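Local coordinates for sucrose 6(F)-phosphate phosphorylase (Thermoanaerobacterium thermosaccharolyticum DSM 571, PDB 6S9V), which is a phosphorylase of the alpha-amylase family, built on a TIM barrel of eight parallel strands with helices outside, at residues Pro59-Gly62 with Phe66-Ile69; Ile217-Thr222 with Glu228-Glu233; Lys325-Val330 with Asp353-His358; Gly387-Tyr392 with Arg442-Tyr447. All blocks are in the same frame, centred on the assembly; numbering follows the deposited sequence.

Contact 1 (Pro59-Gly62 with Phe66-Ile69)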
loop_
_atom_site.group_PDB
_atom_site.type_symbol
_atom_site.label_atom_id
_atom_site.label_comp_id
_atom_site.label_asym_id
_atom_site.label_seq_id
_atom_site.Cartn_x
_atom_site.Cartn_y
_atom_site.Cartn_z
ATOM N N PRO A 59 -14.059 9.332 -9.062
ATOM C CA PRO A 59 -15.267 9.625 -8.277
ATOM C C PRO A 59 -15.616 8.428 -7.415
ATOM O O PRO A 59 -15.626 7.290 -7.885
ATOM C CB PRO A 59 -16.340 9.894 -9.337
ATOM C CG PRO A 59 -15.598 10.174 -10.594
ATOM C CD PRO A 59 -14.316 9.398 -10.514
ATOM N N SER A 60 -15.885 8.686 -6.137
ATOM C CA SER A 60 -16.037 7.618 -5.160
ATOM C C SER A 60 -17.112 7.993 -4.154
ATOM O O SER A 60 -17.271 9.164 -3.799
ATOM C CB SER A 60 -14.707 7.345 -4.453
ATOM O OG SER A 60 -14.836 6.430 -3.383
ATOM N N SER A 61 -17.832 6.983 -3.671
ATOM C CA SER A 61 -18.929 7.228 -2.740
ATOM C C SER A 61 -18.591 6.892 -1.287
ATOM O O SER A 61 -19.499 6.869 -0.441
ATOM C CB SER A 61 -20.168 6.443 -3.171
ATOM O OG SER A 61 -20.000 5.054 -2.980
ATOM N N GLY A 62 -17.326 6.649 -0.969
ATOM C CA GLY A 62 -16.931 6.397 0.404
ATOM C C GLY A 62 -15.521 5.860 0.480
ATOM O O GLY A 62 -14.874 5.593 -0.535
ATOM N N PHE A 66 -11.850 4.500 -2.208
ATOM C CA PHE A 66 -11.863 3.064 -2.471
ATOM C C PHE A 66 -13.268 2.511 -2.697
ATOM O O PHE A 66 -13.462 1.290 -2.631
ATOM C CB PHE A 66 -11.149 2.321 -1.346
ATOM C CG PHE A 66 -9.656 2.472 -1.391
ATOM C CD1 PHE A 66 -8.878 1.597 -2.129
ATOM C CD2 PHE A 66 -9.035 3.509 -0.726
ATOM C CE1 PHE A 66 -7.503 1.740 -2.176
ATOM C CE2 PHE A 66 -7.667 3.665 -0.767
ATOM C CZ PHE A 66 -6.896 2.789 -1.501
ATOM N N ALA A 67 -14.242 3.375 -2.997
ATOM C CA ALA A 67 -15.559 2.966 -3.497
ATOM C C ALA A 67 -15.784 3.645 -4.848
ATOM O O ALA A 67 -16.629 4.543 -4.983
ATOM C CB ALA A 67 -16.677 3.312 -2.516
ATOM N N PRO A 68 -15.025 3.253 -5.867
ATOM C CA PRO A 68 -15.057 3.995 -7.133
ATOM C C PRO A 68 -16.364 3.825 -7.890
ATOM O O PRO A 68 -16.887 2.717 -8.036
ATOM C CB PRO A 68 -13.879 3.398 -7.920
ATOM C CG PRO A 68 -13.727 2.006 -7.358
ATOM C CD PRO A 68 -14.042 2.153 -5.888
ATOM N N ILE A 69 -16.865 4.943 -8.406
ATOM C CA ILE A 69 -18.089 4.961 -9.206
ATOM C C ILE A 69 -17.799 4.655 -10.666
ATOM O O ILE A 69 -18.592 3.986 -11.337
ATOM C CB ILE A 69 -18.773 6.336 -9.040
ATOM C CG1 ILE A 69 -19.233 6.522 -7.590
ATOM C CG2 ILE A 69 -19.952 6.493 -10.001
ATOM C CD1 ILE A 69 -19.727 7.925 -7.281
#
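Ser60 meets Ala67 through its side-chain oxygen: Ala67 N donates to Ser60 OG over 3.1 Å in a rather bent bond (143°). Having OG anti to the backbone N (chi1 173°) carries the hydroxyl across to the opposite backbone. The other two bonds are purely between main chains. Ile69 N reaches Pro59 O at 2.7 Å, almost perfectly straight at 177°, and Ser61 N gives to Ala67 O at 3.0 Å. Beside these bonds Ala67 CB lies 3.5 Å from Gly62 O, and CD1 of Ile69 runs alongside the Ser60 backbone, 4.1 Å from Ser60 C. One shell farther out, Ser61 OG turns to Ser103 and Glu178, and Phe66 O is bonded to Gln179. The Phe66 side chain sets off away from Pro59-Gly62; its ring meets that of His309 with the planes nearly parallel and sits beside a bound BTB molecule. With a single beta bridge, Ser60 to Pro68, the two segments illustrate how a long beta-to-alpha loop of a TIM barrel, here the one following strand 51-54, folds back on itself.

Contact 2 (Ile217-Thr222 with Glu228-Glu233)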
loop_
_atom_site.group_PDB
_atom_site.type_symbol
_atom_site.label_atom_id
_atom_site.label_comp_id
_atom_site.label_asym_id
_atom_site.label_seq_id
_atom_site.Cartn_x
_atom_site.Cartn_y
_atom_site.Cartn_z
ATOM N N ILE A 217 -11.889 -14.203 -4.272
ATOM C CA ILE A 217 -12.479 -15.535 -4.383
ATOM C C ILE A 217 -13.303 -15.825 -3.134
ATOM O O ILE A 217 -12.772 -15.866 -2.015
ATOM C CB ILE A 217 -11.413 -16.626 -4.589
ATOM C CG1 ILE A 217 -10.580 -16.352 -5.846
ATOM C CG2 ILE A 217 -12.075 -18.011 -4.669
ATOM C CD1 ILE A 217 -11.391 -16.230 -7.136
ATOM N N LYS A 218 -14.597 -16.044 -3.331
ATOM C CA LYS A 218 -15.491 -16.498 -2.276
ATOM C C LYS A 218 -15.773 -17.977 -2.499
ATOM O O LYS A 218 -16.100 -18.388 -3.617
ATOM C CB LYS A 218 -16.796 -15.709 -2.266
ATOM C CG LYS A 218 -16.684 -14.295 -1.691
ATOM C CD LYS A 218 -15.855 -13.392 -2.588
ATOM C CE LYS A 218 -16.013 -11.944 -2.187
ATOM N NZ LYS A 218 -15.118 -11.051 -2.955
ATOM N N LYS A 219 -15.625 -18.771 -1.446
ATOM C CA LYS A 219 -15.939 -20.195 -1.526
ATOM C C LYS A 219 -16.484 -20.635 -0.179
ATOM O O LYS A 219 -15.792 -20.509 0.837
ATOM C CB LYS A 219 -14.702 -21.017 -1.902
ATOM C CG LYS A 219 -14.973 -22.509 -2.100
ATOM C CD LYS A 219 -13.679 -23.295 -2.296
ATOM C CE LYS A 219 -13.205 -23.257 -3.743
ATOM N NZ LYS A 219 -12.178 -24.301 -4.030
ATOM N N ILE A 220 -17.708 -21.170 -0.173
ATOM C CA ILE A 220 -18.309 -21.621 1.074
ATOM C C ILE A 220 -17.453 -22.733 1.660
ATOM O O ILE A 220 -16.983 -23.628 0.946
ATOM C CB ILE A 220 -19.752 -22.096 0.847
ATOM C CG1 ILE A 220 -20.634 -20.938 0.372
ATOM C CG2 ILE A 220 -20.324 -22.700 2.125
ATOM C CD1 ILE A 220 -20.582 -19.710 1.256
ATOM N N GLY A 221 -17.253 -22.684 2.973
ATOM C CA GLY A 221 -16.397 -23.626 3.656
ATOM C C GLY A 221 -14.973 -23.161 3.852
ATOM O O GLY A 221 -14.231 -23.797 4.617
ATOM N N THR A 222 -14.570 -22.069 3.208
ATOM C CA THR A 222 -13.241 -21.501 3.368
ATOM C C THR A 222 -13.343 -20.163 4.091
ATOM O O THR A 222 -14.438 -19.638 4.328
ATOM C CB THR A 222 -12.552 -21.290 2.015
ATOM O OG1 THR A 222 -13.092 -20.122 1.379
ATOM C CG2 THR A 222 -12.753 -22.478 1.101
ATOM N N GLU A 228 -6.945 -20.710 -2.495
ATOM C CA GLU A 228 -6.149 -21.399 -3.497
ATOM C C GLU A 228 -6.829 -22.695 -3.925
ATOM O O GLU A 228 -7.480 -23.357 -3.112
ATOM C CB GLU A 228 -4.750 -21.713 -2.958
ATOM C CG GLU A 228 -3.969 -20.471 -2.568
ATOM C CD GLU A 228 -2.612 -20.793 -1.971
ATOM O OE1 GLU A 228 -1.705 -21.182 -2.733
ATOM O OE2 GLU A 228 -2.459 -20.660 -0.741
ATOM N N PRO A 229 -6.688 -23.108 -5.196
ATOM C CA PRO A 229 -5.884 -22.494 -6.261
ATOM C C PRO A 229 -6.613 -21.425 -7.076
ATOM O O PRO A 229 -6.011 -20.821 -7.965
ATOM C CB PRO A 229 -5.542 -23.693 -7.149
ATOM C CG PRO A 229 -6.759 -24.555 -7.045
ATOM C CD PRO A 229 -7.271 -24.394 -5.629
ATOM N N GLU A 230 -7.891 -21.193 -6.766
ATOM C CA GLU A 230 -8.701 -20.285 -7.575
ATOM C C GLU A 230 -8.086 -18.891 -7.664
ATOM O O GLU A 230 -8.126 -18.255 -8.723
ATOM C CB GLU A 230 -10.117 -20.202 -7.003
ATOM C CG GLU A 230 -10.961 -21.456 -7.224
ATOM C CD GLU A 230 -10.755 -22.531 -6.165
ATOM O OE1 GLU A 230 -9.841 -22.406 -5.325
ATOM O OE2 GLU A 230 -11.530 -23.510 -6.170
ATOM N N ILE A 231 -7.530 -18.388 -6.564
ATOM C CA ILE A 231 -6.983 -17.034 -6.589
ATOM C C ILE A 231 -5.887 -16.919 -7.648
ATOM O O ILE A 231 -5.747 -15.883 -8.301
ATOM C CB ILE A 231 -6.478 -16.633 -5.193
ATOM C CG1 ILE A 231 -6.026 -15.173 -5.185
ATOM C CG2 ILE A 231 -5.339 -17.527 -4.741
ATOM C CD1 ILE A 231 -7.132 -14.209 -4.979
ATOM N N TYR A 232 -5.104 -17.985 -7.847
ATOM C CA TYR A 232 -3.999 -17.907 -8.801
ATOM C C TYR A 232 -4.489 -17.902 -10.244
ATOM O O TYR A 232 -3.821 -17.345 -11.126
ATOM C CB TYR A 232 -3.018 -19.056 -8.547
ATOM C CG TYR A 232 -1.979 -18.682 -7.520
ATOM C CD1 TYR A 232 -0.926 -17.850 -7.861
ATOM C CD2 TYR A 232 -2.060 -19.130 -6.208
ATOM C CE1 TYR A 232 0.019 -17.480 -6.941
ATOM C CE2 TYR A 232 -1.106 -18.762 -5.272
ATOM C CZ TYR A 232 -0.067 -17.937 -5.651
ATOM O OH TYR A 232 0.907 -17.551 -4.755
ATOM N N GLU A 233 -5.654 -18.494 -10.506
ATOM C CA GLU A 233 -6.235 -18.421 -11.841
ATOM C C GLU A 233 -6.609 -16.984 -12.197
ATOM O O GLU A 233 -6.416 -16.547 -13.340
ATOM C CB GLU A 233 -7.457 -19.334 -11.911
ATOM C CG GLU A 233 -7.159 -20.784 -11.557
ATOM C CD GLU A 233 -8.402 -21.648 -11.554
ATOM O OE1 GLU A 233 -9.182 -21.570 -12.525
ATOM O OE2 GLU A 233 -8.603 -22.399 -10.574
#
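The fourth beta-alpha unit of the barrel, in which strand 207-210 leads through a long loop into helix 230-244, is braced here where Ile217 and Lys219 of the loop meet Glu230 and Ile231 in the first turn of the helix. Ile217 uses all its branches. Its CG1 lies 3.7 Å from Ile231 CA, its CG2 reaches Glu230 CB at 3.8 Å, and CD1 comes to 4.2 Å from Glu230 O. The Ile231 side chain adds a lighter touch, its CD1 4.2 Å from Ile217 CG1. Toward solvent the contact becomes polar, for Lys219 and Glu230 form a salt bridge, their side chains crossing at about a right angle. Lys219 starts out extended and bends only at chi3 (-84°), while Glu230 folds at chi2 (85°), which brings the ammonium to the carboxylate. The modelled gap of 2.4 Å between Lys219 NZ and Glu230 OE2 is too short to be taken literally, but the pairing itself is plain. The same lysine begins a type II turn with Gly221 at its third position. Lys219 O there accepts both Thr222 N and Thr222 OG1, the latter at 2.8 Å on a lone pair. The neighbouring Lys218 makes a salt bridge to Asp181. A carboxylate at the start of a helix would also suit the helix dipole. Just ahead of Glu230 a cis peptide bond precedes Pro229. An apolar residue under a surface ion pair thus joins a catalytic-side loop to the helix that follows it in a TIM-barrel beta-alpha unit.

Contact 3 (Lys325-Val330 with Asp353-His358). With SO4 (sulfate ion), chain D; SO4 (sulfate ion), chain F.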
loop_
_atom_site.group_PDB
_atom_site.type_symbol
_atom_site.label_atom_id
_atom_site.label_comp_id
_atom_site.label_asym_id
_atom_site.label_seq_id
_atom_site.Cartn_x
_atom_site.Cartn_y
_atom_site.Cartn_z
ATOM N N LYS A 325 4.596 -11.157 23.120
ATOM C CA LYS A 325 5.303 -10.240 24.010
ATOM C C LYS A 325 5.929 -9.082 23.243
ATOM O O LYS A 325 5.787 -7.917 23.630
ATOM C CB LYS A 325 6.375 -10.981 24.807
ATOM C CG LYS A 325 5.832 -11.850 25.903
ATOM C CD LYS A 325 6.938 -12.668 26.557
ATOM C CE LYS A 325 6.360 -13.652 27.532
ATOM N NZ LYS A 325 5.819 -12.949 28.735
ATOM N N LYS A 326 6.670 -9.386 22.178
ATOM C CA LYS A 326 7.377 -8.338 21.444
ATOM C C LYS A 326 6.436 -7.545 20.549
ATOM O O LYS A 326 6.611 -6.329 20.384
ATOM C CB LYS A 326 8.537 -8.944 20.656
ATOM C CG LYS A 326 9.544 -9.650 21.565
ATOM C CD LYS A 326 10.296 -8.641 22.431
ATOM C CE LYS A 326 10.972 -9.297 23.622
ATOM N NZ LYS A 326 11.693 -8.287 24.448
ATOM N N ALA A 327 5.436 -8.202 19.957
ATOM C CA ALA A 327 4.413 -7.460 19.229
ATOM C C ALA A 327 3.733 -6.454 20.156
ATOM O O ALA A 327 3.588 -5.272 19.822
ATOM C CB ALA A 327 3.381 -8.420 18.641
ATOM N N LYS A 328 3.330 -6.908 21.338
ATOM C CA LYS A 328 2.657 -6.015 22.271
ATOM C C LYS A 328 3.589 -4.920 22.781
ATOM O O LYS A 328 3.145 -3.784 22.997
ATOM C CB LYS A 328 2.090 -6.823 23.438
ATOM C CG LYS A 328 1.036 -6.077 24.227
ATOM C CD LYS A 328 0.408 -6.943 25.300
ATOM C CE LYS A 328 -0.604 -6.146 26.110
ATOM N NZ LYS A 328 -0.534 -6.466 27.563
ATOM N N GLU A 329 4.877 -5.226 22.969
ATOM C CA GLU A 329 5.824 -4.197 23.382
ATOM C C GLU A 329 5.796 -3.018 22.415
ATOM O O GLU A 329 5.636 -1.864 22.828
ATOM C CB GLU A 329 7.243 -4.773 23.469
ATOM C CG GLU A 329 8.289 -3.757 23.962
ATOM C CD GLU A 329 9.588 -3.757 23.157
ATOM O OE1 GLU A 329 9.678 -4.452 22.119
ATOM O OE2 GLU A 329 10.533 -3.050 23.567
ATOM N N VAL A 330 5.975 -3.296 21.116
ATOM C CA VAL A 330 6.018 -2.241 20.108
ATOM C C VAL A 330 4.658 -1.564 19.975
ATOM O O VAL A 330 4.573 -0.336 19.867
ATOM C CB VAL A 330 6.494 -2.816 18.757
ATOM C CG1 VAL A 330 6.391 -1.775 17.658
ATOM C CG2 VAL A 330 7.921 -3.331 18.876
ATOM N N ASP A 353 -10.933 -12.643 21.618
ATOM C CA ASP A 353 -9.938 -13.584 22.108
ATOM C C ASP A 353 -8.578 -13.337 21.468
ATOM O O ASP A 353 -8.483 -13.044 20.271
ATOM C CB ASP A 353 -10.369 -15.028 21.824
ATOM C CG ASP A 353 -11.543 -15.473 22.679
ATOM O OD1 ASP A 353 -12.092 -14.653 23.440
ATOM O OD2 ASP A 353 -11.914 -16.662 22.589
ATOM N N GLY A 354 -7.527 -13.431 22.285
ATOM C CA GLY A 354 -6.168 -13.402 21.788
ATOM C C GLY A 354 -5.685 -12.015 21.417
ATOM O O GLY A 354 -6.392 -11.013 21.515
ATOM N N PHE A 355 -4.414 -11.965 21.029
ATOM C CA PHE A 355 -3.836 -10.767 20.434
ATOM C C PHE A 355 -4.479 -10.563 19.066
ATOM O O PHE A 355 -4.409 -11.453 18.209
ATOM C CB PHE A 355 -2.324 -10.937 20.311
ATOM C CG PHE A 355 -1.576 -9.671 19.981
ATOM C CD1 PHE A 355 -1.500 -8.637 20.894
ATOM C CD2 PHE A 355 -0.931 -9.530 18.766
ATOM C CE1 PHE A 355 -0.795 -7.480 20.596
ATOM C CE2 PHE A 355 -0.233 -8.373 18.462
ATOM C CZ PHE A 355 -0.163 -7.351 19.377
ATOM N N ASP A 356 -5.094 -9.406 18.842
ATOM C CA ASP A 356 -5.876 -9.219 17.621
ATOM C C ASP A 356 -5.594 -7.862 16.989
ATOM O O ASP A 356 -6.483 -7.225 16.415
ATOM C CB ASP A 356 -7.375 -9.398 17.879
ATOM C CG ASP A 356 -7.940 -8.364 18.820
ATOM O OD1 ASP A 356 -7.165 -7.764 19.597
ATOM O OD2 ASP A 356 -9.168 -8.140 18.772
ATOM N N VAL A 357 -4.342 -7.423 17.038
ATOM C CA VAL A 357 -3.954 -6.152 16.439
ATOM C C VAL A 357 -3.597 -6.381 14.973
ATOM O O VAL A 357 -2.625 -7.078 14.658
ATOM C CB VAL A 357 -2.776 -5.518 17.192
ATOM C CG1 VAL A 357 -2.402 -4.199 16.529
ATOM C CG2 VAL A 357 -3.127 -5.339 18.680
ATOM N N HIS A 358 -4.371 -5.757 14.083
ATOM C CA HIS A 358 -4.134 -5.845 12.643
ATOM C C HIS A 358 -3.109 -4.814 12.203
ATOM O O HIS A 358 -2.130 -5.152 11.523
ATOM C CB HIS A 358 -5.473 -5.661 11.915
ATOM C CG HIS A 358 -5.413 -5.864 10.434
ATOM N ND1 HIS A 358 -4.852 -6.981 9.853
ATOM C CD2 HIS A 358 -5.883 -5.106 9.416
ATOM C CE1 HIS A 358 -4.963 -6.894 8.539
ATOM N NE2 HIS A 358 -5.587 -5.767 8.248
HETATM S S SO4 D . -7.274 -5.581 5.027
HETATM O O1 SO4 D . -6.965 -6.962 4.633
HETATM O O2 SO4 D . -8.427 -5.543 5.922
HETATM O O3 SO4 D . -6.108 -5.025 5.700
HETATM O O4 SO4 D . -7.596 -4.788 3.847
HETATM S S SO4 F . 3.402 -9.959 29.324
HETATM O O1 SO4 F . 3.624 -11.394 29.180
HETATM O O2 SO4 F . 4.476 -9.381 30.124
HETATM O O3 SO4 F . 2.112 -9.728 29.969
HETATM O O4 SO4 F . 3.398 -9.346 27.997
#
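A small alpha/beta excursion between the seventh and eighth barrel strands contains this contact, in which Phe355 rests against Ala327 and Lys328 of helix 324-336. The aromatic ring does nearly all the work. Its CE2 approaches Ala327 CB to 3.6 Å and its CZ is 3.8 Å from the same methyl. The ring then passes on to the next residue of the helix, with CE1 4.1 Å from Lys328 CB and CZ 4.0 Å from Lys328 N. Phe355 reaches the helix because CG is anti to the backbone N (chi1 -168°), and Thr324 and Val331 add to its surroundings. Lys328 lends only the root of its chain, the ammonium end leading away. Three residues on, the strand turns a different group to a different use. His358 donates from NE2 to O3 of the sulfate ion of chain D at 2.7 Å; the bond is nearly straight, at 175°, and lies in the ring plane. His358 ND1 is bonded to Lys315 O, so both nitrogens have partners and the rotation of the imidazole is fixed. Arg148 and Tyr215 also hydrogen-bond to this anion. A second sulfate, of chain F, is held on the outer side of the helix by Lys325, whose NZ lies 2.7 Å from its O1. Both ions probably come from the crystallisation liquor. Helix 324-336 connects strands 312-313 and 340-343, which run parallel with the antiparallel strand 357-361 between them: a split beta-alpha-beta motif.

Contact 4 (Gly387-Tyr392 with Arg442-Tyr447)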
loop_
_atom_site.group_PDB
_atom_site.type_symbol
_atom_site.label_atom_id
_atom_site.label_comp_id
_atom_site.label_asym_id
_atom_site.label_seq_id
_atom_site.Cartn_x
_atom_site.Cartn_y
_atom_site.Cartn_z
ATOM N N GLY A 387 14.766 -3.523 -2.979
ATOM C CA GLY A 387 13.377 -3.242 -3.288
ATOM C C GLY A 387 13.201 -1.792 -3.727
ATOM O O GLY A 387 14.076 -0.960 -3.577
ATOM N N ILE A 388 12.009 -1.543 -4.269
ATOM C CA ILE A 388 11.676 -0.191 -4.741
ATOM C C ILE A 388 11.162 0.592 -3.552
ATOM O O ILE A 388 10.117 0.245 -2.987
ATOM C CB ILE A 388 10.621 -0.243 -5.863
ATOM C CG1 ILE A 388 11.116 -1.107 -7.020
ATOM C CG2 ILE A 388 10.269 1.174 -6.310
ATOM C CD1 ILE A 388 12.347 -0.567 -7.698
ATOM N N PRO A 389 11.851 1.666 -3.130
ATOM C CA PRO A 389 11.442 2.393 -1.918
ATOM C C PRO A 389 10.348 3.418 -2.193
ATOM O O PRO A 389 10.432 4.199 -3.142
ATOM C CB PRO A 389 12.736 3.075 -1.455
ATOM C CG PRO A 389 13.662 3.069 -2.647
ATOM C CD PRO A 389 13.059 2.239 -3.753
ATOM N N GLN A 390 9.329 3.417 -1.331
ATOM C CA GLN A 390 8.225 4.364 -1.372
ATOM C C GLN A 390 8.201 5.175 -0.090
ATOM O O GLN A 390 8.417 4.628 0.997
ATOM C CB GLN A 390 6.884 3.649 -1.530
ATOM C CG GLN A 390 6.795 2.803 -2.776
ATOM C CD GLN A 390 5.389 2.358 -3.062
ATOM O OE1 GLN A 390 4.672 1.931 -2.163
ATOM N NE2 GLN A 390 4.981 2.457 -4.322
ATOM N N VAL A 391 7.936 6.472 -0.226
ATOM C CA VAL A 391 7.823 7.389 0.906
ATOM C C VAL A 391 6.416 7.973 0.898
ATOM O O VAL A 391 5.997 8.597 -0.088
ATOM C CB VAL A 391 8.876 8.508 0.853
ATOM C CG1 VAL A 391 8.642 9.532 1.972
ATOM C CG2 VAL A 391 10.280 7.922 0.966
ATOM N N TYR A 392 5.686 7.756 1.986
ATOM C CA TYR A 392 4.353 8.332 2.133
ATOM C C TYR A 392 4.456 9.825 2.430
ATOM O O TYR A 392 5.374 10.273 3.122
ATOM C CB TYR A 392 3.624 7.580 3.242
ATOM C CG TYR A 392 2.182 7.935 3.493
ATOM C CD1 TYR A 392 1.206 7.711 2.537
ATOM C CD2 TYR A 392 1.793 8.456 4.719
ATOM C CE1 TYR A 392 -0.119 8.005 2.788
ATOM C CE2 TYR A 392 0.471 8.755 4.980
ATOM C CZ TYR A 392 -0.475 8.524 4.017
ATOM O OH TYR A 392 -1.784 8.822 4.276
ATOM N N ARG A 442 17.664 11.974 -2.404
ATOM C CA ARG A 442 18.399 12.254 -3.632
ATOM C C ARG A 442 19.681 11.434 -3.714
ATOM O O ARG A 442 20.075 11.013 -4.811
ATOM C CB ARG A 442 18.683 13.749 -3.768
ATOM C CG ARG A 442 17.400 14.550 -4.004
ATOM C CD ARG A 442 17.658 15.770 -4.875
ATOM N NE ARG A 442 18.259 16.873 -4.156
ATOM C CZ ARG A 442 18.816 17.935 -4.730
ATOM N NH1 ARG A 442 18.867 18.059 -6.057
ATOM N NH2 ARG A 442 19.324 18.881 -3.958
ATOM N N PHE A 443 20.341 11.185 -2.582
ATOM C CA PHE A 443 21.476 10.272 -2.609
ATOM C C PHE A 443 21.052 8.888 -3.090
ATOM O O PHE A 443 21.728 8.276 -3.930
ATOM C CB PHE A 443 22.134 10.158 -1.236
ATOM C CG PHE A 443 23.365 9.287 -1.244
ATOM C CD1 PHE A 443 24.585 9.799 -1.657
ATOM C CD2 PHE A 443 23.291 7.954 -0.874
ATOM C CE1 PHE A 443 25.727 8.994 -1.694
ATOM C CE2 PHE A 443 24.427 7.148 -0.893
ATOM C CZ PHE A 443 25.642 7.673 -1.301
ATOM N N ARG A 444 19.920 8.388 -2.584
ATOM C CA ARG A 444 19.416 7.080 -3.001
ATOM C C ARG A 444 19.028 7.058 -4.480
ATOM O O ARG A 444 19.078 5.996 -5.121
ATOM C CB ARG A 444 18.233 6.693 -2.109
ATOM C CG ARG A 444 17.529 5.409 -2.474
ATOM C CD ARG A 444 18.450 4.202 -2.484
ATOM N NE ARG A 444 17.683 2.985 -2.742
ATOM C CZ ARG A 444 17.180 2.658 -3.931
ATOM N NH1 ARG A 444 17.375 3.452 -4.971
ATOM N NH2 ARG A 444 16.478 1.541 -4.078
ATOM N N ASN A 445 18.625 8.204 -5.038
ATOM C CA ASN A 445 18.299 8.271 -6.458
ATOM C C ASN A 445 19.524 8.466 -7.337
ATOM O O ASN A 445 19.506 8.072 -8.509
ATOM C CB ASN A 445 17.327 9.413 -6.747
ATOM C CG ASN A 445 15.950 9.145 -6.202
ATOM O OD1 ASN A 445 15.600 7.997 -5.916
ATOM N ND2 ASN A 445 15.151 10.206 -6.052
ATOM N N GLU A 446 20.574 9.097 -6.816
ATOM C CA GLU A 446 21.698 9.507 -7.645
ATOM C C GLU A 446 22.861 8.530 -7.601
ATOM O O GLU A 446 23.537 8.338 -8.617
ATOM C CB GLU A 446 22.222 10.886 -7.212
ATOM C CG GLU A 446 21.277 12.061 -7.438
ATOM C CD GLU A 446 21.741 13.330 -6.723
ATOM O OE1 GLU A 446 22.707 13.245 -5.938
ATOM O OE2 GLU A 446 21.153 14.413 -6.950
ATOM N N TYR A 447 23.124 7.899 -6.461
ATOM C CA TYR A 447 24.347 7.124 -6.336
ATOM C C TYR A 447 24.187 5.762 -6.999
ATOM O O TYR A 447 23.268 5.005 -6.682
ATOM C CB TYR A 447 24.757 6.973 -4.877
ATOM C CG TYR A 447 26.217 6.587 -4.784
ATOM C CD1 TYR A 447 27.215 7.482 -5.156
ATOM C CD2 TYR A 447 26.593 5.317 -4.386
ATOM C CE1 TYR A 447 28.554 7.124 -5.102
ATOM C CE2 TYR A 447 27.921 4.955 -4.325
ATOM C CZ TYR A 447 28.894 5.854 -4.683
ATOM O OH TYR A 447 30.208 5.471 -4.629
#
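Pro389 lies over one face of the Arg444 guanidinium, and here the packing is close: Pro389 CG is 3.4 Å above the plane, offset toward its rim, and Pro389 CD comes to 3.5 Å from Arg444 NH2. Gly387 O approaches near the plane, at the edge, 3.5 Å from the same NH2. Arg444 leaves the helix with CG anti to the backbone N (chi1 176°) and bends at chi2 (58°), bringing its flat end over the proline. Outside partners fix how the guanidinium is turned: Asn19 OD1 accepts from NH2 and Phe383 O from NE. Little else touches between the two segments. The nearest CA atoms, those of Pro389 and Arg444, are 9.3 Å apart, and helix 372-384 packs against Val391 and Pro389. On the solvent side of helix 432-446, Arg442 is exposed and makes a salt bridge to Asp47, and Glu446 is likewise exposed. Tyr447, just after the helix, is bonded through OH to Ile491 and Arg474 of the five-stranded antiparallel sheet. One arginine thus spans from the last barrel strand to the helix leading into that sheet, a junction between a TIM barrel and a C-terminal beta domain.

The four contacts sample the chain in series and none touches another. Contact 1 borders what may be a pocket: the side chain of Phe66 is about 3 Å from a bound BTB molecule, probably from the crystallisation liquor. The centres of contacts 1 and 2 are 26 Å apart. The sulfate of chain D ties contact 2 to contact 3 indirectly: it is held by His358 of contact 3 and by Tyr215, shortly before Ile217, although the nearest atoms of the two contacts are about 16 Å apart. Contact 4 sits across the chain's centre from contacts 1 and 2, with centres 31 and 37 Å away, where the last barrel strand meets helix 432-446.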